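Local coordinates for multifunctional non-homologous end joining DNA repair protein LigD (Mycobacterium tuberculosis, PDB 2IRU), which probably repairs DNA double-strand breaks together with Ku by non-homologous end joining, this chain being its primase-like polymerase domain, which extends DNA ends before ligation, at residues A153-A158 and V227-S232; R160-D165 and Q204-A209. All coordinates share one frame; numbering follows the deposited sequence.

Interaction 1 (A153-A158 and V227-S232); sequences AEVARA and VFVDWS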
# COMPACT_ATOMS: atom_id res chain seq x y z
N ALA A 153 -14.74 12.03 -2.40
CA ALA A 153 -14.71 11.70 -3.83
C ALA A 153 -14.40 12.93 -4.66
O ALA A 153 -13.59 12.85 -5.59
CB ALA A 153 -16.05 11.08 -4.28
N GLU A 154 -15.07 14.04 -4.34
CA GLU A 154 -14.83 15.30 -5.04
C GLU A 154 -13.38 15.70 -4.86
O GLU A 154 -12.74 16.14 -5.82
CB GLU A 154 -15.75 16.41 -4.56
CG GLU A 154 -15.38 17.76 -5.18
CD GLU A 154 -16.28 18.93 -4.73
OE1 GLU A 154 -17.17 18.74 -3.88
OE2 GLU A 154 -16.07 20.04 -5.27
N VAL A 155 -12.86 15.57 -3.63
CA VAL A 155 -11.46 15.91 -3.38
C VAL A 155 -10.55 14.97 -4.20
O VAL A 155 -9.61 15.44 -4.84
CB VAL A 155 -11.10 15.94 -1.87
CG1 VAL A 155 -9.58 16.15 -1.65
CG2 VAL A 155 -11.92 17.06 -1.15
N ALA A 156 -10.83 13.67 -4.22
CA ALA A 156 -10.03 12.76 -5.06
C ALA A 156 -10.01 13.14 -6.54
O ALA A 156 -8.94 13.15 -7.18
CB ALA A 156 -10.46 11.30 -4.87
N ARG A 157 -11.20 13.47 -7.07
CA ARG A 157 -11.34 13.85 -8.48
C ARG A 157 -10.58 15.14 -8.74
O ARG A 157 -10.01 15.33 -9.82
CB ARG A 157 -12.82 13.94 -8.89
CG ARG A 157 -13.54 12.58 -8.98
CD ARG A 157 -14.95 12.72 -9.57
NE ARG A 157 -15.74 13.71 -8.86
CZ ARG A 157 -16.56 13.44 -7.85
NH1 ARG A 157 -16.73 12.20 -7.42
NH2 ARG A 157 -17.25 14.45 -7.29
N ALA A 158 -10.54 16.02 -7.74
CA ALA A 158 -9.77 17.26 -7.85
C ALA A 158 -8.26 17.04 -7.89
O ALA A 158 -7.54 17.70 -8.66
CB ALA A 158 -10.17 18.22 -6.73
N VAL A 227 -10.85 17.16 4.12
CA VAL A 227 -9.96 16.07 3.70
C VAL A 227 -8.51 16.51 3.86
O VAL A 227 -8.08 17.52 3.30
CB VAL A 227 -10.22 15.62 2.24
CG1 VAL A 227 -9.25 14.48 1.82
CG2 VAL A 227 -11.67 15.18 2.07
N PHE A 228 -7.75 15.73 4.62
CA PHE A 228 -6.32 15.96 4.72
C PHE A 228 -5.67 15.25 3.53
O PHE A 228 -5.74 14.03 3.41
CB PHE A 228 -5.80 15.39 6.04
CG PHE A 228 -4.30 15.41 6.17
CD1 PHE A 228 -3.55 16.43 5.58
CD2 PHE A 228 -3.65 14.40 6.87
CE1 PHE A 228 -2.13 16.45 5.70
CE2 PHE A 228 -2.25 14.42 7.00
CZ PHE A 228 -1.50 15.43 6.41
N VAL A 229 -5.10 16.04 2.63
CA VAL A 229 -4.41 15.49 1.46
C VAL A 229 -2.94 15.32 1.83
O VAL A 229 -2.15 16.25 1.70
CB VAL A 229 -4.58 16.39 0.22
CG1 VAL A 229 -3.87 15.82 -0.98
CG2 VAL A 229 -6.05 16.53 -0.09
N ASP A 230 -2.63 14.14 2.31
CA ASP A 230 -1.31 13.87 2.86
C ASP A 230 -0.35 13.47 1.73
O ASP A 230 -0.51 12.40 1.08
CB ASP A 230 -1.41 12.75 3.93
CG ASP A 230 -0.10 12.55 4.71
OD1 ASP A 230 0.87 13.29 4.49
OD2 ASP A 230 -0.03 11.62 5.55
N TRP A 231 0.63 14.35 1.51
CA TRP A 231 1.69 14.21 0.52
C TRP A 231 2.95 13.61 1.13
O TRP A 231 3.92 13.32 0.39
CB TRP A 231 2.05 15.60 -0.04
CG TRP A 231 2.16 16.62 1.07
CD1 TRP A 231 1.17 17.46 1.52
CD2 TRP A 231 3.31 16.89 1.88
NE1 TRP A 231 1.65 18.24 2.56
CE2 TRP A 231 2.95 17.90 2.80
CE3 TRP A 231 4.62 16.37 1.93
CZ2 TRP A 231 3.85 18.41 3.74
CZ3 TRP A 231 5.51 16.88 2.88
CH2 TRP A 231 5.12 17.87 3.77
N SER A 232 2.95 13.42 2.46
CA SER A 232 4.19 13.13 3.22
C SER A 232 4.72 11.70 3.02
O SER A 232 5.90 11.39 3.32
CB SER A 232 4.01 13.39 4.72
OG SER A 232 3.14 12.43 5.30
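Val155 of helix 149-164 meets Val227 and Val229 of strand 227-230 in a small, wholly apolar contact between three buried valines. Val155 and Val227 point their branches at each other tip to tip, CG2 of Val155 lying 3.7 Å from CG2 of Val227. The second methyl, Val155 CG1, fits between the two strand residues, 3.9 Å from Val227 CG1 and 3.9 Å from Val229 CG2. It gets there because it stands anti to the helix backbone N (chi1 174°), while CG2, beside that N, faces Val227. Val229 crosses Val155 at a slant and offers one methyl. Leu141 and Phe139 of strand 129-143 and Val214 of strand 214-215 extend the same apolar layer.

Polar bonds lie at the far end of the strand. Asp230 OD1 takes two bonds from Ser232: the hydroxyl OG, 2.6 Å away, meets it on the syn side, and the backbone N, 2.9 Å away, comes from above the carboxylate plane. The bond from N closes an Asx turn, and together the two restrain the carboxylate's rotation.

Asp230 is probably a ligand of the second manganese, together with Asp140 and Asp142 of strand 129-143. This is helix-on-sheet packing in a primase-polymerase domain: the valines face the helix, while the strand carries a probable metal ligand at its end.

Interaction 2 (R160-D165 and Q204-A209); sequences RDLLAD and QRLEQA
Two methyls of Leu162 serve two successive residues of helix 192-209, Arg205 and Leu206. Its CD1 lies 3.9 Å from CD1 of Leu206, the two leucine side chains meeting obliquely. Its CD2 lies against the aliphatic part of Arg205, 3.7 Å from Arg205 CB and 3.6 Å from Arg205 CG, and the two side chains slide past each other in opposite directions. The arginine's CG is anti to its own backbone N (chi1 -179°), and a bend at chi3 (-50°) turns the guanidinium so that NH1 comes within 3.7 Å of Leu162 CD2, at an angle to the guanidinium plane that is neither face-on nor edge-on. Leu162 thus packs against the hydrocarbon stem of Arg205 at the more open margin and against buried Leu206 further in.

Just before Leu162 on the same helix, Arg160 grips its neighbour Asp161 side-on in a salt bridge. NE, at 3.1 Å, and NH2, at 3.2 Å, both bind Asp161 OD1, approaching from the same face of the carboxylate. OD1 lies close to the guanidinium plane, whereas NE comes to it from above the carboxylate plane. Arg160 also makes a cation-pi contact with Trp260. On the partner helix, Glu207 OE1 bonds to Ser216 OG, tying the helix to the loop beyond strand 214-215.

Val202 of helix 192-209 adds to the packing around Leu162 and Leu163, and Leu206 continues inward to Val159. The contact therefore joins the C-terminal part of helix 149-164 to the end of helix 192-209, with Val214 of strand 214-215 beneath Leu206.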
# COMPACT_ATOMS: atom_id res chain seq x y z
N ARG A 160 -6.95 14.20 -8.97
CA ARG A 160 -6.85 13.59 -10.29
C ARG A 160 -6.77 14.67 -11.39
O ARG A 160 -5.99 14.54 -12.32
CB ARG A 160 -8.05 12.69 -10.58
CG ARG A 160 -7.98 12.01 -11.94
CD ARG A 160 -9.34 11.54 -12.42
NE ARG A 160 -10.30 12.65 -12.47
CZ ARG A 160 -11.62 12.48 -12.57
NH1 ARG A 160 -12.13 11.26 -12.67
NH2 ARG A 160 -12.42 13.53 -12.58
N ASP A 161 -7.58 15.71 -11.26
CA ASP A 161 -7.66 16.72 -12.31
C ASP A 161 -6.38 17.56 -12.37
O ASP A 161 -5.88 17.85 -13.47
CB ASP A 161 -8.91 17.57 -12.12
CG ASP A 161 -10.20 16.80 -12.45
OD1 ASP A 161 -10.14 15.68 -13.01
OD2 ASP A 161 -11.29 17.33 -12.15
N LEU A 162 -5.84 17.91 -11.21
CA LEU A 162 -4.56 18.64 -11.15
C LEU A 162 -3.43 17.82 -11.76
O LEU A 162 -2.58 18.32 -12.51
CB LEU A 162 -4.21 19.04 -9.71
CG LEU A 162 -4.79 20.24 -8.95
CD1 LEU A 162 -6.07 19.96 -8.27
CD2 LEU A 162 -3.77 20.69 -7.92
N LEU A 163 -3.40 16.53 -11.44
CA LEU A 163 -2.37 15.65 -11.99
C LEU A 163 -2.52 15.52 -13.51
O LEU A 163 -1.52 15.48 -14.23
CB LEU A 163 -2.39 14.30 -11.27
CG LEU A 163 -1.99 14.39 -9.79
CD1 LEU A 163 -2.29 13.06 -9.06
CD2 LEU A 163 -0.51 14.81 -9.59
N ALA A 164 -3.76 15.49 -13.98
CA ALA A 164 -4.07 15.32 -15.40
C ALA A 164 -3.52 16.47 -16.24
O ALA A 164 -3.17 16.29 -17.42
CB ALA A 164 -5.58 15.19 -15.61
N ASP A 165 -3.44 17.64 -15.61
CA ASP A 165 -2.90 18.85 -16.23
C ASP A 165 -1.41 18.72 -16.60
O ASP A 165 -0.93 19.40 -17.53
CB ASP A 165 -3.12 20.04 -15.31
CG ASP A 165 -4.59 20.40 -15.15
OD1 ASP A 165 -5.41 19.93 -15.97
OD2 ASP A 165 -4.94 21.16 -14.21
N GLN A 204 -0.97 21.61 -1.70
CA GLN A 204 -1.12 23.04 -1.39
C GLN A 204 -1.94 23.77 -2.44
O GLN A 204 -2.74 24.65 -2.10
CB GLN A 204 0.24 23.70 -1.19
CG GLN A 204 0.92 23.17 0.06
CD GLN A 204 2.31 23.75 0.29
OE1 GLN A 204 2.97 24.21 -0.64
NE2 GLN A 204 2.75 23.72 1.54
N ARG A 205 -1.80 23.37 -3.70
CA ARG A 205 -2.61 23.97 -4.77
C ARG A 205 -4.08 23.65 -4.60
O ARG A 205 -4.96 24.53 -4.79
CB ARG A 205 -2.11 23.53 -6.15
CG ARG A 205 -2.83 24.10 -7.38
CD ARG A 205 -2.30 23.41 -8.68
NE ARG A 205 -0.83 23.39 -8.78
CZ ARG A 205 -0.12 22.42 -9.38
NH1 ARG A 205 -0.70 21.36 -9.92
NH2 ARG A 205 1.21 22.51 -9.41
N LEU A 206 -4.36 22.41 -4.21
CA LEU A 206 -5.74 21.99 -3.95
C LEU A 206 -6.31 22.74 -2.75
O LEU A 206 -7.45 23.21 -2.79
CB LEU A 206 -5.86 20.48 -3.78
CG LEU A 206 -7.31 19.97 -3.77
CD1 LEU A 206 -8.15 20.46 -4.98
CD2 LEU A 206 -7.31 18.45 -3.71
N GLU A 207 -5.49 22.86 -1.71
CA GLU A 207 -5.87 23.62 -0.52
C GLU A 207 -6.21 25.08 -0.84
O GLU A 207 -7.19 25.63 -0.32
CB GLU A 207 -4.75 23.53 0.51
CG GLU A 207 -4.94 24.38 1.77
CD GLU A 207 -3.89 23.99 2.81
OE1 GLU A 207 -2.69 24.04 2.48
OE2 GLU A 207 -4.26 23.61 3.94
N GLN A 208 -5.42 25.69 -1.72
CA GLN A 208 -5.69 27.05 -2.19
C GLN A 208 -7.05 27.14 -2.91
O GLN A 208 -7.81 28.13 -2.75
CB GLN A 208 -4.55 27.46 -3.12
CG GLN A 208 -4.58 28.84 -3.65
CD GLN A 208 -3.30 29.14 -4.43
OE1 GLN A 208 -2.34 28.37 -4.39
NE2 GLN A 208 -3.30 30.27 -5.13
N ALA A 209 -7.34 26.11 -3.72
CA ALA A 209 -8.54 26.03 -4.53
C ALA A 209 -9.81 25.76 -3.71
O ALA A 209 -10.85 26.33 -4.01
CB ALA A 209 -8.38 24.95 -5.60

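How the interactions relate
From the N terminus, helix 149-164 supplies the first segment of both contacts, 153-158 and then 160-165. The chain continues through strands 171-174 and 180-186 into helix 192-209, whose last turns close interaction 2 over the shorter loop. It next forms strand 214-215 and reaches strand 227-230, closing interaction 1; the smaller loop thus lies within the larger, and the two do not cross. Their centres are about 9 Å apart, and Leu206 joins them directly: its CD1 is 3.5 Å from Ala158 CB and its CD2 3.8 Å from Val155 CG1. Together they tie two helices to each other and to one face of the mixed sheet.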